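Local atomic coordinates of agmatinase (Deinococcus radiodurans, PDB entry 1WOH), a protein that probably hydrolyses agmatine to putrescine and urea, as a manganese-dependent member of the arginase (ureohydrolase) family. Residues Asn159-Pro162 against Phe163-Cys167; Glu189-Ala192 against Ala193-Arg197; Asp247-Thr250 against Tyr251-Met255; Ile202-Asp205 against Asp206-Ala209. All blocks are in the same frame, centred on the assembly; numbering follows the deposited sequence.

Interaction 1. Residues Asn159-Pro162 against Phe163-Cys167; sequences NSSP and FRRAC
The first turn of helix 162-169 brings Ser161 and Pro162 against Arg164, Arg165 and Ala166, and illustrates how a helix can start without a side-chain cap. Ser161 occupies the N-cap position, yet its hydroxyl is engaged by Thr149 O and makes no capping bond. Its carbonyl carries the turn instead. Arg165 N donates to Ser161 O over 3.0 Å in a bond bent by only 11°, arriving nearly along the C=O axis, while a weak bond of 3.1 Å comes to the same Ser161 O from Arg164 N. One residue further on, Ala166 N donates to Pro162 O at 2.9 Å. Pro162 has no N-H to lose at this first helical position, and its ring keeps phi near the helical value.

Arg165 folds back along the turn. With CG beside its backbone N, Arg165 CG lies 3.4 Å from Ser161 O; the bends at chi2 (-69°) and chi3 (85°) then bring NH1 to 3.6 Å from Ser161 CB. The guanidinium is fixed beyond this contact by salt bridges to Glu168 and Asp150 and by a bond from NH1 to Lys156 O. Arg164, bent at chi2, sends its own guanidinium away to Phe148 O and Glu189.

On the inner side, Pro162 CG touches Phe163 CD1 at 4.3 Å. The Phe163 side chain touches Leu128 of helix 124-128, Val139 of strand 137-142 and Ile176 of strand 173-181, and its ring meets that of His121, which binds manganese in the metal-loaded enzyme, with the ring planes nearly perpendicular.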
ATOM      1  N   ASN A 159      17.915   2.821  21.033  1.00 10.03           N
ATOM      2  CA  ASN A 159      16.817   3.698  21.410  1.00 10.98           C
ATOM      3  C   ASN A 159      16.206   3.296  22.752  1.00 11.00           C
ATOM      4  O   ASN A 159      15.228   3.896  23.203  1.00 10.82           O
ATOM      5  CB  ASN A 159      15.743   3.746  20.309  1.00 11.76           C
ATOM      6  CG  ASN A 159      15.116   2.391  20.015  1.00 14.44           C
ATOM      7  OD1 ASN A 159      15.712   1.353  20.311  1.00 17.73           O
ATOM      8  ND2 ASN A 159      13.917   2.389  19.448  1.00 11.18           N
ATOM      9  N   SER A 160      16.558   2.300  23.237  1.00 11.46           N
ATOM     10  CA  SER A 160      16.041   1.888  24.542  1.00 11.77           C
ATOM     11  C   SER A 160      16.878   2.499  25.677  1.00 10.88           C
ATOM     12  O   SER A 160      16.556   2.318  26.855  1.00 10.72           O
ATOM     13  CB  SER A 160      16.071   0.360  24.673  1.00 12.03           C
ATOM     14  OG  SER A 160      15.248  -0.257  23.702  1.00 12.98           O
ATOM     15  N   SER A 161      17.930   3.236  25.321  1.00 11.21           N
ATOM     16  CA  SER A 161      18.834   3.833  26.312  1.00 11.72           C
ATOM     17  C   SER A 161      19.028   5.358  26.325  1.00 11.03           C
ATOM     18  O   SER A 161      19.837   5.854  27.111  1.00 12.76           O
ATOM     19  CB  SER A 161      20.234   3.226  26.157  1.00 11.09           C
ATOM     20  OG  SER A 161      20.223   1.814  26.221  1.00 13.31           O
ATOM     21  N   PRO A 162      18.288   6.121  25.505  1.00 11.60           N
ATOM     22  CA  PRO A 162      18.539   7.567  25.543  1.00 12.10           C
ATOM     23  C   PRO A 162      18.520   8.312  26.874  1.00 13.33           C
ATOM     24  O   PRO A 162      19.386   9.157  27.120  1.00 11.51           O
ATOM     25  CB  PRO A 162      17.524   8.120  24.545  1.00 13.78           C
ATOM     26  CG  PRO A 162      16.387   7.175  24.666  1.00 12.16           C
ATOM     27  CD  PRO A 162      17.084   5.827  24.708  1.00  9.69           C
ATOM     28  N   PHE A 163      17.548   8.021  27.732  1.00 11.98           N
ATOM     29  CA  PHE A 163      17.486   8.730  29.003  1.00 13.26           C
ATOM     30  C   PHE A 163      18.515   8.261  30.016  1.00 12.61           C
ATOM     31  O   PHE A 163      18.866   8.997  30.936  1.00 13.95           O
ATOM     32  CB  PHE A 163      16.066   8.660  29.566  1.00 11.55           C
ATOM     33  CG  PHE A 163      15.063   9.355  28.700  1.00 14.10           C
ATOM     34  CD1 PHE A 163      14.117   8.630  27.982  1.00 14.55           C
ATOM     35  CD2 PHE A 163      15.112  10.736  28.543  1.00 12.72           C
ATOM     36  CE1 PHE A 163      13.230   9.278  27.110  1.00 13.63           C
ATOM     37  CE2 PHE A 163      14.233  11.394  27.676  1.00 13.41           C
ATOM     38  CZ  PHE A 163      13.291  10.661  26.960  1.00 12.96           C
ATOM     39  N   ARG A 164      19.014   7.045  29.833  1.00 12.61           N
ATOM     40  CA  ARG A 164      20.034   6.505  30.723  1.00 14.08           C
ATOM     41  C   ARG A 164      21.339   7.210  30.352  1.00 12.35           C
ATOM     42  O   ARG A 164      22.089   7.655  31.228  1.00 13.12           O
ATOM     43  CB  ARG A 164      20.159   4.989  30.520  1.00 11.69           C
ATOM     44  CG  ARG A 164      21.005   4.277  31.573  1.00 12.97           C
ATOM     45  CD  ARG A 164      20.396   4.415  32.967  1.00 13.15           C
ATOM     46  NE  ARG A 164      21.110   3.602  33.952  1.00 15.30           N
ATOM     47  CZ  ARG A 164      20.839   2.327  34.223  1.00 16.28           C
ATOM     48  NH1 ARG A 164      19.852   1.693  33.593  1.00 17.30           N
ATOM     49  NH2 ARG A 164      21.573   1.675  35.112  1.00 16.33           N
ATOM     50  N   ARG A 165      21.597   7.326  29.050  1.00 14.09           N
ATOM     51  CA  ARG A 165      22.797   7.996  28.559  1.00 12.38           C
ATOM     52  C   ARG A 165      22.727   9.477  28.923  1.00 13.66           C
ATOM     53  O   ARG A 165      23.720  10.080  29.318  1.00 13.64           O
ATOM     54  CB  ARG A 165      22.911   7.859  27.039  1.00 14.34           C
ATOM     55  CG  ARG A 165      23.152   6.438  26.533  1.00 13.70           C
ATOM     56  CD  ARG A 165      24.555   5.952  26.905  1.00 14.39           C
ATOM     57  NE  ARG A 165      24.616   5.389  28.248  1.00 16.11           N
ATOM     58  CZ  ARG A 165      24.116   4.204  28.580  1.00 15.39           C
ATOM     59  NH1 ARG A 165      23.520   3.455  27.661  1.00 15.48           N
ATOM     60  NH2 ARG A 165      24.210   3.763  29.827  1.00 14.85           N
ATOM     61  N   ALA A 166      21.537  10.057  28.790  1.00 13.09           N
ATOM     62  CA  ALA A 166      21.343  11.464  29.106  1.00 14.91           C
ATOM     63  C   ALA A 166      21.684  11.766  30.567  1.00 15.89           C
ATOM     64  O   ALA A 166      22.435  12.702  30.862  1.00 17.19           O
ATOM     65  CB  ALA A 166      19.891  11.874  28.803  1.00 12.72           C
ATOM     66  N   CYS A 167      21.131  10.978  31.480  1.00 18.58           N
ATOM     67  CA  CYS A 167      21.371  11.198  32.897  1.00 19.92           C
ATOM     68  C   CYS A 167      22.828  11.064  33.291  1.00 22.47           C
ATOM     69  O   CYS A 167      23.333  11.856  34.085  1.00 19.78           O
ATOM     70  CB  CYS A 167      20.502  10.258  33.737  1.00 21.07           C
ATOM     71  SG  CYS A 167      18.765  10.786  33.810  1.00 19.52           S
TER

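Interaction 2. Residues Glu189-Ala192 against Ala193-Arg197; sequences EAVA and AARAR
Arg195 sets CG beside its backbone N, opposite the carbonyl carbon (chi1 -69°), and runs extended from there to NE; Val191, one turn earlier, directs CG1 to the carbonyl side (chi1 175°). The two side chains therefore lie alongside each other and point the same way, with Val191 CG1 3.7 Å from Arg195 NE. The start of the arginine chain also rests on the backbone, Arg195 CG lying 3.3 Å from Val191 O.

Glu189 follows the same principle of i to i+4 neighbours. A bend at chi2 (-71°) carries its carboxylate forward along the helix until OE2 is 3.7 Å from Ala193 CB, while OE1 forms a salt bridge with Arg164. Beneath these side chains run four successive helical bonds, among them Ala193 N to Glu189 O at 2.9 Å and Ala196 N to Ala192 O at 2.8 Å. Past Ala196 the helix ends, and Arg197 N donates to Ala194 O at 3.2 Å and weakly to Ala193 O.

The helix is the connection of a beta-alpha-beta unit between strands 173-181 and 200-203. Val191 and Arg195 pack on Ile201 of the latter strand, Val191 also meets Leu69 of a second subunit, and Ala193 leans on Arg164 of helix 162-169.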
ATOM      1  N   GLU A 189      15.969  -3.905  35.539  1.00 14.00           N
ATOM      2  CA  GLU A 189      17.089  -3.099  36.011  1.00 13.34           C
ATOM      3  C   GLU A 189      16.819  -1.633  35.694  1.00 14.78           C
ATOM      4  O   GLU A 189      17.100  -0.753  36.503  1.00 15.26           O
ATOM      5  CB  GLU A 189      18.386  -3.548  35.323  1.00 14.00           C
ATOM      6  CG  GLU A 189      19.689  -2.954  35.891  1.00 14.89           C
ATOM      7  CD  GLU A 189      19.879  -1.476  35.593  1.00 16.57           C
ATOM      8  OE1 GLU A 189      19.479  -1.018  34.498  1.00 17.26           O
ATOM      9  OE2 GLU A 189      20.454  -0.768  36.449  1.00 18.58           O
ATOM     10  N   ALA A 190      16.268  -1.379  34.510  1.00 14.63           N
ATOM     11  CA  ALA A 190      15.969  -0.015  34.091  1.00 13.95           C
ATOM     12  C   ALA A 190      14.868   0.588  34.960  1.00 11.22           C
ATOM     13  O   ALA A 190      14.976   1.731  35.400  1.00 12.13           O
ATOM     14  CB  ALA A 190      15.549   0.005  32.622  1.00 12.93           C
ATOM     15  N   VAL A 191      13.806  -0.174  35.199  1.00 12.42           N
ATOM     16  CA  VAL A 191      12.702   0.317  36.025  1.00 12.91           C
ATOM     17  C   VAL A 191      13.168   0.593  37.455  1.00 15.69           C
ATOM     18  O   VAL A 191      12.861   1.640  38.028  1.00 14.74           O
ATOM     19  CB  VAL A 191      11.534  -0.695  36.060  1.00 13.18           C
ATOM     20  CG1 VAL A 191      10.455  -0.225  37.029  1.00 12.48           C
ATOM     21  CG2 VAL A 191      10.945  -0.852  34.663  1.00 11.85           C
ATOM     22  N   ALA A 192      13.923  -0.344  38.021  1.00 14.77           N
ATOM     23  CA  ALA A 192      14.427  -0.193  39.381  1.00 15.31           C
ATOM     24  C   ALA A 192      15.418   0.969  39.491  1.00 14.53           C
ATOM     25  O   ALA A 192      15.420   1.697  40.486  1.00 15.89           O
ATOM     26  CB  ALA A 192      15.082  -1.492  39.844  1.00 15.82           C
ATOM     27  N   ALA A 193      16.265   1.142  38.479  1.00 14.74           N
ATOM     28  CA  ALA A 193      17.232   2.230  38.500  1.00 14.68           C
ATOM     29  C   ALA A 193      16.498   3.564  38.419  1.00 16.41           C
ATOM     30  O   ALA A 193      16.841   4.518  39.120  1.00 15.11           O
ATOM     31  CB  ALA A 193      18.216   2.101  37.336  1.00 15.66           C
ATOM     32  N   ALA A 194      15.487   3.634  37.558  1.00 14.58           N
ATOM     33  CA  ALA A 194      14.726   4.871  37.422  1.00 14.89           C
ATOM     34  C   ALA A 194      14.026   5.201  38.744  1.00 15.11           C
ATOM     35  O   ALA A 194      14.039   6.349  39.182  1.00 15.97           O
ATOM     36  CB  ALA A 194      13.696   4.743  36.300  1.00 13.16           C
ATOM     37  N   ARG A 195      13.419   4.200  39.376  1.00 16.65           N
ATOM     38  CA  ARG A 195      12.730   4.433  40.644  1.00 17.78           C
ATOM     39  C   ARG A 195      13.720   4.835  41.739  1.00 19.46           C
ATOM     40  O   ARG A 195      13.440   5.728  42.541  1.00 20.92           O
ATOM     41  CB  ARG A 195      11.962   3.183  41.090  1.00 17.35           C
ATOM     42  CG  ARG A 195      10.757   2.834  40.222  1.00 21.66           C
ATOM     43  CD  ARG A 195       9.942   1.724  40.861  1.00 23.42           C
ATOM     44  NE  ARG A 195       8.845   1.267  40.016  1.00 24.82           N
ATOM     45  CZ  ARG A 195       7.796   2.010  39.677  1.00 27.43           C
ATOM     46  NH1 ARG A 195       7.691   3.262  40.108  1.00 27.89           N
ATOM     47  NH2 ARG A 195       6.843   1.493  38.913  1.00 29.53           N
ATOM     48  N   ALA A 196      14.876   4.180  41.766  1.00 19.17           N
ATOM     49  CA  ALA A 196      15.890   4.467  42.774  1.00 19.37           C
ATOM     50  C   ALA A 196      16.477   5.873  42.631  1.00 19.04           C
ATOM     51  O   ALA A 196      17.030   6.415  43.589  1.00 20.33           O
ATOM     52  CB  ALA A 196      17.002   3.415  42.717  1.00 17.24           C
ATOM     53  N   ARG A 197      16.352   6.454  41.437  1.00 20.18           N
ATOM     54  CA  ARG A 197      16.842   7.806  41.152  1.00 19.33           C
ATOM     55  C   ARG A 197      15.745   8.834  41.432  1.00 18.59           C
ATOM     56  O   ARG A 197      15.945  10.037  41.236  1.00 17.48           O
ATOM     57  CB  ARG A 197      17.252   7.952  39.682  1.00 21.39           C
ATOM     58  CG  ARG A 197      18.491   7.202  39.269  1.00 25.72           C
ATOM     59  CD  ARG A 197      18.790   7.457  37.800  1.00 25.74           C
ATOM     60  NE  ARG A 197      19.142   8.849  37.539  1.00 26.62           N
ATOM     61  CZ  ARG A 197      20.385   9.289  37.362  1.00 25.34           C
ATOM     62  NH1 ARG A 197      21.405   8.445  37.412  1.00 23.85           N
ATOM     63  NH2 ARG A 197      20.605  10.576  37.139  1.00 25.40           N
TER

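Interaction 3. Residues Asp247-Thr250 against Tyr251-Met255; sequences DGLT and YAQGM
Leu249 and Thr250 are extended, and the chain turns helical at Tyr251, so Thr250 stands immediately before helix 251-264 and faces the first turn. Its carbonyl begins the helical ladder: Gly254 N donates to Thr250 O at 3.1 Å in a nearly straight bond.

Two further bonds link Thr250 and Gln253, whose side chains cross at about a right angle. Thr250 OG1 sits between its backbone N and carbonyl carbon (chi1 60°), which places it to accept from Gln253 N at 3.0 Å. In return the glutamine, extended beyond CG, carries OE1 back to Thr250 N at 2.9 Å; the donor lies 16° off the amide carbonyl plane. A water in reach of Gln253 OE1 (2.8 Å) and Gly248 O (3.1 Å) bridges the turn. Replacing Gln253 by an alanine would probably leave Thr250 N without this acceptor and the threonine backbone less firmly held.

Leu249 lies against the turn, CD2 meeting Gln253 CB and CD1 meeting Gly254 CA, each at 4.1 Å. Another N-H of the first turn, that of Ala252, is bonded to Asp247 of a neighbouring subunit, and Leu249 and Gln253 pack on Met204 and Val207 of helix 204-209.

The reciprocal pair of bonds defines a capping box, with threonine as N-cap and glutamine three residues on in the part often played by glutamate.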
ATOM      1  N   ASP A 247      -3.753  -0.177  23.685  1.00  9.54           N
ATOM      2  CA  ASP A 247      -4.317   0.607  24.778  1.00 11.47           C
ATOM      3  C   ASP A 247      -3.428   1.748  25.248  1.00 12.49           C
ATOM      4  O   ASP A 247      -2.935   1.737  26.373  1.00 13.89           O
ATOM      5  CB  ASP A 247      -4.632  -0.317  25.949  1.00 10.71           C
ATOM      6  CG  ASP A 247      -5.457  -1.517  25.532  1.00 15.35           C
ATOM      7  OD1 ASP A 247      -6.590  -1.316  25.035  1.00 11.75           O
ATOM      8  OD2 ASP A 247      -4.964  -2.657  25.694  1.00 13.64           O
ATOM      9  N   GLY A 248      -3.237   2.734  24.378  1.00 11.13           N
ATOM     10  CA  GLY A 248      -2.408   3.871  24.718  1.00 10.37           C
ATOM     11  C   GLY A 248      -3.207   5.150  24.873  1.00 10.13           C
ATOM     12  O   GLY A 248      -4.438   5.127  24.999  1.00  9.31           O
ATOM     13  N   LEU A 249      -2.495   6.269  24.860  1.00  8.59           N
ATOM     14  CA  LEU A 249      -3.092   7.589  25.004  1.00  8.61           C
ATOM     15  C   LEU A 249      -3.905   7.998  23.794  1.00  9.56           C
ATOM     16  O   LEU A 249      -3.503   7.749  22.667  1.00  8.13           O
ATOM     17  CB  LEU A 249      -2.001   8.646  25.161  1.00  7.64           C
ATOM     18  CG  LEU A 249      -1.045   8.567  26.340  1.00  9.50           C
ATOM     19  CD1 LEU A 249       0.104   9.518  26.109  1.00 10.44           C
ATOM     20  CD2 LEU A 249      -1.790   8.915  27.629  1.00 11.17           C
ATOM     21  N   THR A 250      -5.051   8.632  24.022  1.00 10.24           N
ATOM     22  CA  THR A 250      -5.805   9.150  22.887  1.00 10.55           C
ATOM     23  C   THR A 250      -5.070  10.463  22.642  1.00 10.19           C
ATOM     24  O   THR A 250      -4.254  10.893  23.481  1.00  9.75           O
ATOM     25  CB  THR A 250      -7.265   9.500  23.247  1.00 11.10           C
ATOM     26  OG1 THR A 250      -7.263  10.490  24.277  1.00 11.05           O
ATOM     27  CG2 THR A 250      -8.018   8.273  23.725  1.00 14.30           C
ATOM     28  N   TYR A 251      -5.335  11.105  21.513  1.00 10.73           N
ATOM     29  CA  TYR A 251      -4.688  12.378  21.221  1.00 11.33           C
ATOM     30  C   TYR A 251      -5.046  13.359  22.343  1.00 11.53           C
ATOM     31  O   TYR A 251      -4.189  14.078  22.852  1.00 11.33           O
ATOM     32  CB  TYR A 251      -5.176  12.927  19.871  1.00 10.08           C
ATOM     33  CG  TYR A 251      -4.617  14.295  19.509  1.00 10.37           C
ATOM     34  CD1 TYR A 251      -3.570  14.426  18.598  1.00 12.00           C
ATOM     35  CD2 TYR A 251      -5.132  15.462  20.092  1.00 12.52           C
ATOM     36  CE1 TYR A 251      -3.045  15.684  18.273  1.00 11.29           C
ATOM     37  CE2 TYR A 251      -4.617  16.723  19.776  1.00 13.08           C
ATOM     38  CZ  TYR A 251      -3.575  16.826  18.867  1.00 13.57           C
ATOM     39  OH  TYR A 251      -3.052  18.064  18.553  1.00 13.61           O
ATOM     40  N   ALA A 252      -6.320  13.369  22.734  1.00 10.79           N
ATOM     41  CA  ALA A 252      -6.786  14.279  23.782  1.00 11.02           C
ATOM     42  C   ALA A 252      -6.067  14.096  25.120  1.00 10.11           C
ATOM     43  O   ALA A 252      -5.721  15.068  25.785  1.00 11.90           O
ATOM     44  CB  ALA A 252      -8.295  14.120  23.970  1.00 11.13           C
ATOM     45  N   GLN A 253      -5.840  12.854  25.523  1.00 10.17           N
ATOM     46  CA  GLN A 253      -5.163  12.604  26.793  1.00 11.59           C
ATOM     47  C   GLN A 253      -3.713  13.073  26.754  1.00 10.95           C
ATOM     48  O   GLN A 253      -3.229  13.721  27.690  1.00 12.02           O
ATOM     49  CB  GLN A 253      -5.206  11.119  27.126  1.00 10.87           C
ATOM     50  CG  GLN A 253      -6.593  10.582  27.366  1.00 11.86           C
ATOM     51  CD  GLN A 253      -6.573   9.087  27.547  1.00 16.31           C
ATOM     52  OE1 GLN A 253      -5.949   8.374  26.761  1.00 15.15           O
ATOM     53  NE2 GLN A 253      -7.258   8.597  28.582  1.00 18.33           N
ATOM     54  N   GLY A 254      -3.014  12.735  25.676  1.00 11.34           N
ATOM     55  CA  GLY A 254      -1.629  13.150  25.555  1.00 10.85           C
ATOM     56  C   GLY A 254      -1.539  14.665  25.582  1.00 12.33           C
ATOM     57  O   GLY A 254      -0.672  15.245  26.241  1.00 11.08           O
ATOM     58  N   MET A 255      -2.451  15.311  24.862  1.00 12.59           N
ATOM     59  CA  MET A 255      -2.484  16.766  24.783  1.00 13.71           C
ATOM     60  C   MET A 255      -2.822  17.415  26.128  1.00 15.03           C
ATOM     61  O   MET A 255      -2.291  18.478  26.458  1.00 15.10           O
ATOM     62  CB  MET A 255      -3.492  17.197  23.709  1.00 14.59           C
ATOM     63  CG  MET A 255      -3.302  18.618  23.191  1.00 16.77           C
ATOM     64  SD  MET A 255      -1.635  18.914  22.562  1.00 20.00           S
ATOM     65  CE  MET A 255      -1.038  20.052  23.805  1.00 16.39           C
TER
HETATM   66  O   HOH W   1      -7.190   5.965  26.235  1.00 21.87           O

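Interaction 4. Residues Ile202-Asp205 against Asp206-Ala209; sequences IPMD and DVTA
Backbone hydrogen bonds come first where Pro203 and Met204 meet Asp206 and Thr208 at the start of helix 204-209. Asp206 N donates to Pro203 O at 3.0 Å, from well above the carbonyl plane (57° out of it). The ladder then becomes regular, with Thr208 N reaching Met204 O at 3.0 Å and Ala209 N reaching Asp205 O at 2.9 Å.

Close packing of a carboxylate against a ring is the second kind. With CG beside its own backbone N (chi1 -66°), Asp206 turns its acid back to the proline, and OD2 comes to 3.1 Å from Pro203 CD. Asp205 adds another acid to this N-terminal turn, where negative charge would be expected to suit the helix dipole. A lysine in place of Asp206, with its positive charge at the helix start, is likely to oppose that dipole and leave Pro203 CD without the carboxylate packed on it.

Van der Waals contacts are the third kind. Bends at chi2 and chi3 bring Met204 CE to Val207 CG1 at 3.8 Å, an apolar pair, and set the same methyl against the hydroxyl Thr208 OG1 at 3.6 Å; Ile202 CG2 touches Asp206 CB at 4.0 Å.

Strand 200-203, at one edge of the parallel sheet within the chain, thus passes directly into the helix. Ile202 and Val207 pack on Val179 of strand 173-181 and Val214 of helix 211-215, and Pro203 on Leu69 of a second subunit.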
ATOM      1  N   ILE A 202       4.555   6.626  35.457  1.00 14.11           N
ATOM      2  CA  ILE A 202       3.096   6.621  35.428  1.00 14.24           C
ATOM      3  C   ILE A 202       2.569   5.713  34.319  1.00 12.57           C
ATOM      4  O   ILE A 202       2.511   6.106  33.155  1.00 13.49           O
ATOM      5  CB  ILE A 202       2.543   8.057  35.227  1.00 13.85           C
ATOM      6  CG1 ILE A 202       3.116   8.991  36.302  1.00 15.39           C
ATOM      7  CG2 ILE A 202       1.021   8.046  35.319  1.00 15.31           C
ATOM      8  CD1 ILE A 202       2.724  10.464  36.135  1.00 15.56           C
ATOM      9  N   PRO A 203       2.187   4.476  34.670  1.00 13.84           N
ATOM     10  CA  PRO A 203       1.662   3.505  33.702  1.00 14.82           C
ATOM     11  C   PRO A 203       0.401   4.044  33.031  1.00 15.72           C
ATOM     12  O   PRO A 203      -0.307   4.865  33.611  1.00 16.45           O
ATOM     13  CB  PRO A 203       1.362   2.284  34.565  1.00 16.02           C
ATOM     14  CG  PRO A 203       2.305   2.435  35.729  1.00 17.01           C
ATOM     15  CD  PRO A 203       2.224   3.899  36.024  1.00 15.77           C
ATOM     16  N   MET A 204       0.125   3.588  31.812  1.00 15.80           N
ATOM     17  CA  MET A 204      -1.065   4.032  31.088  1.00 17.71           C
ATOM     18  C   MET A 204      -2.325   3.706  31.893  1.00 18.60           C
ATOM     19  O   MET A 204      -3.303   4.452  31.852  1.00 17.57           O
ATOM     20  CB  MET A 204      -1.134   3.348  29.719  1.00 16.23           C
ATOM     21  CG  MET A 204      -2.317   3.760  28.861  1.00 14.12           C
ATOM     22  SD  MET A 204      -2.321   5.511  28.442  1.00 11.79           S
ATOM     23  CE  MET A 204      -4.079   5.845  28.464  1.00 13.93           C
ATOM     24  N   ASP A 205      -2.302   2.592  32.623  1.00 20.48           N
ATOM     25  CA  ASP A 205      -3.455   2.203  33.432  1.00 25.03           C
ATOM     26  C   ASP A 205      -3.862   3.287  34.434  1.00 24.32           C
ATOM     27  O   ASP A 205      -5.044   3.428  34.751  1.00 24.26           O
ATOM     28  CB  ASP A 205      -3.177   0.899  34.186  1.00 30.01           C
ATOM     29  CG  ASP A 205      -3.181  -0.313  33.277  1.00 34.39           C
ATOM     30  OD1 ASP A 205      -4.140  -0.461  32.488  1.00 37.69           O
ATOM     31  OD2 ASP A 205      -2.232  -1.120  33.355  1.00 39.37           O
ATOM     32  N   ASP A 206      -2.887   4.041  34.936  1.00 23.96           N
ATOM     33  CA  ASP A 206      -3.173   5.108  35.891  1.00 24.63           C
ATOM     34  C   ASP A 206      -3.848   6.267  35.174  1.00 22.99           C
ATOM     35  O   ASP A 206      -4.737   6.921  35.723  1.00 23.01           O
ATOM     36  CB  ASP A 206      -1.889   5.602  36.562  1.00 26.14           C
ATOM     37  CG  ASP A 206      -1.249   4.547  37.446  1.00 29.95           C
ATOM     38  OD1 ASP A 206      -1.883   3.496  37.680  1.00 31.33           O
ATOM     39  OD2 ASP A 206      -0.112   4.775  37.913  1.00 31.75           O
ATOM     40  N   VAL A 207      -3.411   6.527  33.947  1.00 20.28           N
ATOM     41  CA  VAL A 207      -3.993   7.597  33.149  1.00 18.98           C
ATOM     42  C   VAL A 207      -5.465   7.282  32.923  1.00 20.01           C
ATOM     43  O   VAL A 207      -6.327   8.156  33.031  1.00 18.91           O
ATOM     44  CB  VAL A 207      -3.294   7.711  31.777  1.00 18.91           C
ATOM     45  CG1 VAL A 207      -3.980   8.754  30.922  1.00 18.72           C
ATOM     46  CG2 VAL A 207      -1.835   8.076  31.970  1.00 18.57           C
ATOM     47  N   THR A 208      -5.748   6.025  32.597  1.00 19.56           N
ATOM     48  CA  THR A 208      -7.118   5.597  32.349  1.00 20.35           C
ATOM     49  C   THR A 208      -7.946   5.658  33.629  1.00 21.40           C
ATOM     50  O   THR A 208      -9.071   6.154  33.630  1.00 22.01           O
ATOM     51  CB  THR A 208      -7.150   4.158  31.799  1.00 20.38           C
ATOM     52  OG1 THR A 208      -6.428   4.109  30.560  1.00 18.12           O
ATOM     53  CG2 THR A 208      -8.592   3.699  31.559  1.00 21.39           C
ATOM     54  N   ALA A 209      -7.373   5.161  34.716  1.00 21.29           N
ATOM     55  CA  ALA A 209      -8.054   5.127  36.002  1.00 23.92           C
ATOM     56  C   ALA A 209      -8.347   6.492  36.615  1.00 24.58           C
ATOM     57  O   ALA A 209      -9.413   6.698  37.191  1.00 27.05           O
ATOM     58  CB  ALA A 209      -7.245   4.284  36.984  1.00 23.51           C
TER

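Overall arrangement
Along the chain the order is interaction 1, interaction 2, interaction 4, interaction 3. The four fall into two touching pairs. Interactions 1 and 2, with centres about 12 Å apart, join helices 162-169 and 188-196 through the Arg164-Glu189 salt bridge; interactions 3 and 4, about 11 Å apart, meet where Met204 packs against Leu249 and Gln253. Interactions 2 and 4 are linked in sequence by strand 200-203, although their nearest atoms stay about 6 Å apart. All belong to helices beside the eight-stranded parallel sheet of the arginase fold. Interaction 1 lies close to His121 and Asp147, which bind manganese in the metal-loaded enzyme, whereas interactions 2, 3 and 4 meet neighbouring subunits of the hexamer.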